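Local coordinates for WZI (Escherichia coli, PDB 2YNK), which acts as an outer-membrane lectin, a carbohydrate-binding beta-barrel that underpins assembly of the group 1 capsule, at residues A[76-81]-A[440-445]; A[89-94]-A[114-119]; A[230-235]-A[267-272]. All coordinates share one frame; numbering follows the deposited sequence.

Contact 1 (A[76-81]-A[440-445]); sequences STDQPG and DSDDVG. With D12 (dodecane), chain H; D12 (dodecane), chain G.
D78 reaches across to D442 with one oxygen of its carboxylate, an example of an acidic side chain ordering a neighbouring loop. Its CG stands anti to the backbone N (chi1 -156°), which carries OD2 to the other segment, where it accepts the amide of D442 at 2.8 Å from N to OD2. The bond is nearly straight and uses the anti side of OD2, with the donor well out of the carboxylate plane. The other oxygen, OD1, turns back to take the amide of Q79. The D442 side chain crosses that of D78 at about a right angle, leaving D442 OD2 3.2 Å from D78 OD2, two acceptors with carboxylate planes 65° apart.

S441 packs its CB 3.3 Å from Q79 O while its OG bonds to S439. A water donates to both Q79 O and D442 O. T77 sets OG1 between its backbone N and carbonyl carbon (chi1 60°), close to G445 CA at 3.2 Å and bonded to A446 N. The same rotamer turns CG2 to two dodecanes, 3.6 Å from C7 of the chain G dodecane and 3.7 Å from C8 of the chain H dodecane. Such a meeting of the first and last strand ends, on a surface lined by bound alkyl chains, consistent with the lipid-facing side, is characteristic of the closing seam of an outer-membrane beta-barrel.

Contact 2 (A[89-94]-A[114-119]); sequences TQPADN and NVEGGE
N94 and G117 form an antiparallel hydrogen-bonded pair, a worked case of two segments of one chain that stay in register while each turns a corner. The pair is reciprocal: N94 N donates to G117 O at 2.9 Å in a bent bond, and G117 N donates to N94 O at 2.8 Å. N94 O also receives a CA-H contact from E116, whose CA lies 3.4 Å away. One residue earlier, D93 N meets G118 O at 2.9 Å in an almost linear bond (177° at the hydrogen). G118 takes a positive phi of 70°, a conformation that favours glycine. Beyond it A92 and E119 make a non-hydrogen-bonded pair, and the P91 backbone is hydrogen-bonded to R120 and I121.

D93 and E116 have basic partners outside the two segments. D93 OD1 forms a salt bridge with R120. E116 is buried: OE1 is bridged to R167 and OE2 takes a weak bond from N128. Its extended chain runs alongside the A92 methyl, with CG 3.7 Å from A92 CB, and ends with OE2 3.6 Å from P91 CG, the two side chains crossing at about a right angle. The chemistry thus divides the work: backbone amides hold the corner together, while arginines compensate the carboxylates of D93 and E116, so that E116 would be expected to keep its negative charge despite its burial.

Contact 3 (A[230-235]-A[267-272]); sequences ASRIMQ and GNQLAG
Neighbouring strands of the closed antiparallel barrel, 226-236 and 268-278, meet here in a regular ladder, a textbook instance of the barrel wall. The axes of the two short segments lie 4.5 Å apart at closest approach and run at 166° to each other. Three hydrogen-bonded pairs, S231 with G272, I233 with L270 and Q235 with N268, supply six backbone bonds. R232 with A271 and M234 with Q269 are the non-hydrogen-bonded pairs between them.

On the face of R232, M234, Q269 and A271, the R232 and Q269 side chains lie alongside, pointing the same way. Q269 CG sits 3.5 Å from R232 NH1, approaching the guanidinium obliquely. A bend at chi2 (69°) then turns the Q269 amide back along the strand, setting OE1 3.3 Å from CB of M234, a selenomethionine. R232 finds its charge partner in E298, through a salt bridge at NH1. The opposite face carries I233 against L270, CB to CB 4.5 Å, and the Q235 and N268 side chains, which cross at a slant with amide planes 33° apart. The six ladder bonds thus pair backbone amides with carbonyls, whereas the aliphatic part of Q269 packs on an arginine whose charge is met elsewhere.

All three contacts reach the same closed antiparallel sheet, and they illustrate how neighbouring sites in a barrel can touch while remote ones share only the wall. Contacts 1 and 2 have centres 14 Å apart and meet directly: S76 OG lies 2.8 Å from D93 O, in a probable hydrogen bond. Along the chain contact 2 is nested within the loop that contact 1 closes. Both border bound dodecane, through T77, D442 and V444 in the first and N94 and E116 in the second. Contact 3 is remote, its centre 33 Å from that of contact 1 and 30 Å from that of contact 2, with nearest atoms about 20 and 17 Å apart; a hexane touches A230 and S231.

Contact 1 (A[76-81]-A[440-445])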
loop_
_atom_site.group_PDB
_atom_site.type_symbol
_atom_site.label_atom_id
_atom_site.label_comp_id
_atom_site.label_asym_id
_atom_site.label_seq_id
_atom_site.Cartn_x
_atom_site.Cartn_y
_atom_site.Cartn_z
ATOM N N SER A 76 -13.143 -10.192 13.849
ATOM C CA SER A 76 -13.724 -8.887 14.177
ATOM C C SER A 76 -15.228 -8.916 14.416
ATOM O O SER A 76 -15.922 -9.869 14.068
ATOM C CB SER A 76 -13.417 -7.887 13.067
ATOM O OG SER A 76 -13.930 -8.343 11.830
ATOM N N THR A 77 -15.718 -7.844 15.019
ATOM C CA THR A 77 -17.127 -7.692 15.272
ATOM C C THR A 77 -17.823 -7.235 13.997
ATOM O O THR A 77 -18.964 -7.607 13.745
ATOM C CB THR A 77 -17.385 -6.684 16.405
ATOM O OG1 THR A 77 -16.857 -5.407 16.045
ATOM C CG2 THR A 77 -16.737 -7.142 17.690
ATOM N N ASP A 78 -17.129 -6.436 13.192
ATOM C CA ASP A 78 -17.705 -5.870 11.974
ATOM C C ASP A 78 -16.613 -5.172 11.172
ATOM O O ASP A 78 -15.471 -5.045 11.617
ATOM C CB ASP A 78 -18.799 -4.841 12.334
ATOM C CG ASP A 78 -19.840 -4.629 11.222
ATOM O OD1 ASP A 78 -19.676 -5.126 10.084
ATOM O OD2 ASP A 78 -20.847 -3.941 11.505
ATOM N N GLN A 79 -16.981 -4.716 9.984
ATOM C CA GLN A 79 -16.124 -3.893 9.147
ATOM C C GLN A 79 -15.954 -2.514 9.792
ATOM O O GLN A 79 -16.928 -1.940 10.282
ATOM C CB GLN A 79 -16.788 -3.757 7.777
ATOM C CG GLN A 79 -15.935 -3.182 6.671
ATOM C CD GLN A 79 -16.634 -3.275 5.322
ATOM O OE1 GLN A 79 -17.827 -3.580 5.246
ATOM N NE2 GLN A 79 -15.883 -3.029 4.244
ATOM N N PRO A 80 -14.717 -1.985 9.821
ATOM C CA PRO A 80 -14.554 -0.596 10.238
ATOM C C PRO A 80 -15.414 0.359 9.408
ATOM O O PRO A 80 -15.705 0.088 8.248
ATOM C CB PRO A 80 -13.067 -0.327 9.997
ATOM C CG PRO A 80 -12.418 -1.652 10.110
ATOM C CD PRO A 80 -13.421 -2.656 9.617
ATOM N N GLY A 81 -15.819 1.463 10.014
ATOM C CA GLY A 81 -16.662 2.440 9.352
ATOM C C GLY A 81 -15.844 3.340 8.458
ATOM O O GLY A 81 -16.286 3.693 7.372
ATOM N N ASP A 440 -23.255 0.988 6.798
ATOM C CA ASP A 440 -23.713 -0.403 6.845
ATOM C C ASP A 440 -22.882 -1.231 7.843
ATOM O O ASP A 440 -22.778 -2.460 7.728
ATOM C CB ASP A 440 -23.659 -1.027 5.444
ATOM C CG ASP A 440 -24.688 -0.432 4.493
ATOM O OD1 ASP A 440 -25.793 -0.046 4.949
ATOM O OD2 ASP A 440 -24.399 -0.362 3.277
ATOM N N SER A 441 -22.309 -0.560 8.835
ATOM C CA SER A 441 -21.514 -1.238 9.842
ATOM C C SER A 441 -21.702 -0.592 11.208
ATOM O O SER A 441 -21.974 0.604 11.301
ATOM C CB SER A 441 -20.037 -1.219 9.439
ATOM O OG SER A 441 -19.584 0.100 9.179
ATOM N N ASP A 442 -21.550 -1.389 12.262
ATOM C CA ASP A 442 -21.788 -0.921 13.631
ATOM C C ASP A 442 -20.935 0.296 13.961
ATOM O O ASP A 442 -19.751 0.328 13.626
ATOM C CB ASP A 442 -21.479 -2.028 14.632
ATOM C CG ASP A 442 -22.283 -3.274 14.382
ATOM O OD1 ASP A 442 -23.463 -3.158 13.960
ATOM O OD2 ASP A 442 -21.727 -4.373 14.595
ATOM N N ASP A 443 -21.522 1.290 14.626
ATOM C CA ASP A 443 -20.759 2.488 14.987
ATOM C C ASP A 443 -19.521 2.190 15.872
ATOM O O ASP A 443 -18.517 2.886 15.768
ATOM C CB ASP A 443 -21.657 3.582 15.592
ATOM C CG ASP A 443 -22.480 3.100 16.770
ATOM O OD1 ASP A 443 -22.219 1.991 17.291
ATOM O OD2 ASP A 443 -23.398 3.846 17.180
ATOM N N VAL A 444 -19.590 1.154 16.712
ATOM C CA VAL A 444 -18.437 0.688 17.486
ATOM C C VAL A 444 -18.082 -0.726 17.094
ATOM O O VAL A 444 -18.957 -1.528 16.781
ATOM C CB VAL A 444 -18.706 0.655 19.000
ATOM C CG1 VAL A 444 -17.392 0.579 19.772
ATOM C CG2 VAL A 444 -19.504 1.872 19.421
ATOM N N GLY A 445 -16.792 -1.033 17.139
ATOM C CA GLY A 445 -16.310 -2.373 16.851
ATOM C C GLY A 445 -14.860 -2.572 17.260
ATOM O O GLY A 445 -14.144 -1.619 17.584
HETATM C C1 D12 H . -10.398 -4.445 22.534
HETATM C C2 D12 H . -10.075 -5.440 21.421
HETATM C C3 D12 H . -10.991 -6.673 21.413
HETATM C C4 D12 H . -10.944 -7.414 20.072
HETATM C C5 D12 H . -11.860 -8.648 20.056
HETATM C C6 D12 H . -12.811 -8.711 18.852
HETATM C C7 D12 H . -13.289 -10.142 18.615
HETATM C C8 D12 H . -14.686 -10.208 18.001
HETATM C C9 D12 H . -14.893 -11.481 17.171
HETATM C C10 D12 H . -16.358 -11.918 17.132
HETATM C C11 D12 H . -16.613 -13.053 16.139
HETATM C C12 D12 H . -17.491 -14.112 16.768
HETATM C C1 D12 G . -14.941 -5.010 25.239
HETATM C C2 D12 G . -14.958 -5.062 23.721
HETATM C C3 D12 G . -15.629 -3.823 23.121
HETATM C C4 D12 G . -15.829 -3.920 21.606
HETATM C C5 D12 G . -16.956 -4.865 21.173
HETATM C C6 D12 G . -18.072 -4.144 20.415
HETATM C C7 D12 G . -19.007 -5.114 19.686
HETATM C C8 D12 G . -20.498 -4.899 19.969
HETATM C C9 D12 G . -21.172 -3.835 19.093
HETATM C C10 D12 G . -22.694 -3.872 19.299
HETATM C C11 D12 G . -23.488 -3.046 18.284
HETATM C C12 D12 G . -24.578 -3.886 17.652
HETATM O O HOH W 1 -17.825 -1.522 12.838
#

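Contact 2 (A[89-94]-A[114-119])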
loop_
_atom_site.group_PDB
_atom_site.type_symbol
_atom_site.label_atom_id
_atom_site.label_comp_id
_atom_site.label_asym_id
_atom_site.label_seq_id
_atom_site.Cartn_x
_atom_site.Cartn_y
_atom_site.Cartn_z
ATOM N N THR A 89 -6.518 -3.048 5.105
ATOM C CA THR A 89 -7.853 -3.442 4.609
ATOM C C THR A 89 -7.977 -4.969 4.588
ATOM O O THR A 89 -7.402 -5.630 3.727
ATOM C CB THR A 89 -8.168 -2.903 3.174
ATOM O OG1 THR A 89 -8.162 -1.464 3.147
ATOM C CG2 THR A 89 -9.542 -3.387 2.701
ATOM N N GLN A 90 -8.727 -5.526 5.534
ATOM C CA GLN A 90 -9.044 -6.956 5.523
ATOM C C GLN A 90 -10.282 -7.251 4.652
ATOM O O GLN A 90 -11.257 -6.496 4.675
ATOM C CB GLN A 90 -9.268 -7.444 6.944
ATOM C CG GLN A 90 -7.985 -7.529 7.762
ATOM C CD GLN A 90 -7.222 -8.839 7.584
ATOM O OE1 GLN A 90 -7.690 -9.790 6.937
ATOM N NE2 GLN A 90 -6.036 -8.897 8.181
ATOM N N PRO A 91 -10.241 -8.346 3.871
ATOM C CA PRO A 91 -11.309 -8.649 2.923
ATOM C C PRO A 91 -12.509 -9.392 3.521
ATOM O O PRO A 91 -13.507 -9.609 2.833
ATOM C CB PRO A 91 -10.595 -9.545 1.912
ATOM C CG PRO A 91 -9.649 -10.318 2.755
ATOM C CD PRO A 91 -9.155 -9.338 3.777
ATOM N N ALA A 92 -12.403 -9.804 4.777
ATOM C CA ALA A 92 -13.489 -10.516 5.433
ATOM C C ALA A 92 -13.421 -10.304 6.934
ATOM O O ALA A 92 -12.352 -9.986 7.470
ATOM C CB ALA A 92 -13.414 -11.991 5.102
ATOM N N ASP A 93 -14.559 -10.484 7.600
ATOM C CA ASP A 93 -14.656 -10.290 9.047
ATOM C C ASP A 93 -13.799 -11.276 9.840
ATOM O O ASP A 93 -13.336 -10.962 10.943
ATOM C CB ASP A 93 -16.106 -10.410 9.510
ATOM C CG ASP A 93 -16.976 -9.256 9.031
ATOM O OD1 ASP A 93 -16.442 -8.134 8.849
ATOM O OD2 ASP A 93 -18.200 -9.478 8.847
ATOM N N ASN A 94 -13.610 -12.468 9.286
ATOM C CA ASN A 94 -12.829 -13.507 9.932
ATOM C C ASN A 94 -11.986 -14.201 8.887
ATOM O O ASN A 94 -12.479 -14.562 7.828
ATOM C CB ASN A 94 -13.733 -14.531 10.619
ATOM C CG ASN A 94 -14.707 -13.897 11.592
ATOM O OD1 ASN A 94 -14.326 -13.155 12.490
ATOM N ND2 ASN A 94 -15.976 -14.198 11.415
ATOM N N ASN A 114 -5.766 -19.024 2.153
ATOM C CA ASN A 114 -6.668 -18.336 3.076
ATOM C C ASN A 114 -8.078 -18.948 3.051
ATOM O O ASN A 114 -8.594 -19.306 1.985
ATOM C CB ASN A 114 -6.798 -16.856 2.711
ATOM C CG ASN A 114 -5.471 -16.174 2.513
ATOM O OD1 ASN A 114 -4.672 -16.060 3.441
ATOM N ND2 ASN A 114 -5.243 -15.682 1.300
ATOM N N VAL A 115 -8.692 -19.043 4.229
ATOM C CA VAL A 115 -10.094 -19.382 4.367
ATOM C C VAL A 115 -10.771 -18.250 5.128
ATOM O O VAL A 115 -10.178 -17.660 6.034
ATOM C CB VAL A 115 -10.294 -20.696 5.124
ATOM C CG1 VAL A 115 -9.939 -20.518 6.586
ATOM C CG2 VAL A 115 -11.733 -21.165 4.986
ATOM N N GLU A 116 -12.025 -17.964 4.766
ATOM C CA GLU A 116 -12.709 -16.754 5.225
ATOM C C GLU A 116 -14.127 -16.957 5.759
ATOM O O GLU A 116 -14.813 -17.907 5.399
ATOM C CB GLU A 116 -12.747 -15.743 4.085
ATOM C CG GLU A 116 -11.455 -14.964 3.946
ATOM C CD GLU A 116 -11.313 -14.299 2.592
ATOM O OE1 GLU A 116 -12.340 -14.229 1.848
ATOM O OE2 GLU A 116 -10.170 -13.852 2.284
ATOM N N GLY A 117 -14.549 -16.024 6.607
ATOM C CA GLY A 117 -15.850 -16.042 7.222
ATOM C C GLY A 117 -16.414 -14.638 7.276
ATOM O O GLY A 117 -15.758 -13.727 7.760
ATOM N N GLY A 118 -17.643 -14.468 6.787
ATOM C CA GLY A 118 -18.302 -13.170 6.793
ATOM C C GLY A 118 -17.631 -12.254 5.801
ATOM O O GLY A 118 -16.998 -11.274 6.187
ATOM N N GLU A 119 -17.760 -12.596 4.519
ATOM C CA GLU A 119 -17.143 -11.835 3.427
ATOM C C GLU A 119 -17.517 -10.357 3.456
ATOM O O GLU A 119 -18.693 -10.006 3.587
ATOM C CB GLU A 119 -17.567 -12.395 2.064
ATOM C CG GLU A 119 -16.918 -13.713 1.668
ATOM C CD GLU A 119 -17.312 -14.146 0.261
ATOM O OE1 GLU A 119 -18.431 -13.794 -0.195
ATOM O OE2 GLU A 119 -16.500 -14.842 -0.390
#

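Contact 3 (A[230-235]-A[267-272])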
loop_
_atom_site.group_PDB
_atom_site.type_symbol
_atom_site.label_atom_id
_atom_site.label_comp_id
_atom_site.label_asym_id
_atom_site.label_seq_id
_atom_site.Cartn_x
_atom_site.Cartn_y
_atom_site.Cartn_z
ATOM N N ALA A 230 6.539 8.897 -10.914
ATOM C CA ALA A 230 5.600 8.939 -12.017
ATOM C C ALA A 230 4.978 7.546 -12.138
ATOM O O ALA A 230 5.656 6.536 -11.919
ATOM C CB ALA A 230 6.316 9.327 -13.301
ATOM N N SER A 231 3.693 7.484 -12.459
ATOM C CA SER A 231 3.049 6.194 -12.663
ATOM C C SER A 231 1.848 6.273 -13.594
ATOM O O SER A 231 1.127 7.288 -13.649
ATOM C CB SER A 231 2.662 5.551 -11.327
ATOM O OG SER A 231 2.177 6.495 -10.392
ATOM N N ARG A 232 1.651 5.180 -14.327
ATOM C CA ARG A 232 0.597 5.080 -15.311
ATOM C C ARG A 232 -0.060 3.693 -15.239
ATOM O O ARG A 232 0.606 2.684 -15.022
ATOM C CB ARG A 232 1.190 5.354 -16.691
ATOM C CG ARG A 232 0.186 5.483 -17.824
ATOM C CD ARG A 232 0.886 5.968 -19.087
ATOM N NE ARG A 232 0.253 5.477 -20.316
ATOM C CZ ARG A 232 -0.835 5.999 -20.885
ATOM N NH1 ARG A 232 -1.467 7.043 -20.345
ATOM N NH2 ARG A 232 -1.302 5.468 -22.007
ATOM N N ILE A 233 -1.376 3.668 -15.403
ATOM C CA ILE A 233 -2.166 2.435 -15.412
ATOM C C ILE A 233 -3.138 2.487 -16.576
ATOM O O ILE A 233 -3.766 3.521 -16.805
ATOM C CB ILE A 233 -2.986 2.303 -14.112
ATOM C CG1 ILE A 233 -2.212 1.525 -13.054
ATOM C CG2 ILE A 233 -4.305 1.594 -14.361
ATOM C CD1 ILE A 233 -2.087 0.049 -13.354
HETATM N N MSE A 234 -3.274 1.391 -17.314
HETATM C CA MSE A 234 -4.361 1.310 -18.289
HETATM C C MSE A 234 -5.217 0.091 -18.058
HETATM O O MSE A 234 -4.725 -1.012 -17.831
HETATM C CB MSE A 234 -3.888 1.402 -19.738
HETATM C CG MSE A 234 -2.801 0.408 -20.087
HETATM SE SE MSE A 234 -2.597 0.359 -22.047
HETATM C CE MSE A 234 -0.649 0.008 -21.999
ATOM N N GLN A 235 -6.526 0.308 -18.100
ATOM C CA GLN A 235 -7.513 -0.761 -18.017
ATOM C C GLN A 235 -7.822 -1.175 -19.451
ATOM O O GLN A 235 -8.317 -0.371 -20.232
ATOM C CB GLN A 235 -8.757 -0.246 -17.302
ATOM C CG GLN A 235 -9.631 -1.307 -16.666
ATOM C CD GLN A 235 -10.676 -0.718 -15.733
ATOM O OE1 GLN A 235 -11.347 -1.447 -14.991
ATOM N NE2 GLN A 235 -10.824 0.605 -15.762
ATOM N N GLY A 267 -8.517 1.456 -24.312
ATOM C CA GLY A 267 -8.642 1.222 -22.872
ATOM C C GLY A 267 -9.054 2.429 -22.026
ATOM O O GLY A 267 -9.506 3.436 -22.559
ATOM N N ASN A 268 -8.927 2.294 -20.699
ATOM C CA ASN A 268 -9.088 3.398 -19.734
ATOM C C ASN A 268 -7.775 3.644 -18.979
ATOM O O ASN A 268 -7.207 2.714 -18.424
ATOM C CB ASN A 268 -10.191 3.071 -18.727
ATOM C CG ASN A 268 -10.334 4.116 -17.622
ATOM O OD1 ASN A 268 -10.732 3.781 -16.515
ATOM N ND2 ASN A 268 -10.034 5.375 -17.918
ATOM N N GLN A 269 -7.328 4.899 -18.943
ATOM C CA GLN A 269 -6.033 5.263 -18.386
ATOM C C GLN A 269 -6.162 6.015 -17.064
ATOM O O GLN A 269 -7.148 6.731 -16.826
ATOM C CB GLN A 269 -5.243 6.128 -19.386
ATOM C CG GLN A 269 -4.521 5.359 -20.493
ATOM C CD GLN A 269 -5.468 4.724 -21.501
ATOM O OE1 GLN A 269 -5.526 3.489 -21.640
ATOM N NE2 GLN A 269 -6.228 5.565 -22.207
ATOM N N LEU A 270 -5.155 5.821 -16.211
ATOM C CA LEU A 270 -4.892 6.690 -15.067
ATOM C C LEU A 270 -3.391 6.977 -15.022
ATOM O O LEU A 270 -2.579 6.107 -15.312
ATOM C CB LEU A 270 -5.359 6.055 -13.755
ATOM C CG LEU A 270 -6.857 6.177 -13.462
ATOM C CD1 LEU A 270 -7.615 5.014 -14.077
ATOM C CD2 LEU A 270 -7.116 6.252 -11.970
ATOM N N ALA A 271 -3.022 8.202 -14.667
ATOM C CA ALA A 271 -1.617 8.611 -14.720
ATOM C C ALA A 271 -1.366 9.857 -13.875
ATOM O O ALA A 271 -2.195 10.760 -13.827
ATOM C CB ALA A 271 -1.186 8.842 -16.161
ATOM N N GLY A 272 -0.224 9.884 -13.200
ATOM C CA GLY A 272 0.135 11.028 -12.386
ATOM C C GLY A 272 1.501 10.954 -11.736
ATOM O O GLY A 272 2.283 10.047 -12.003
#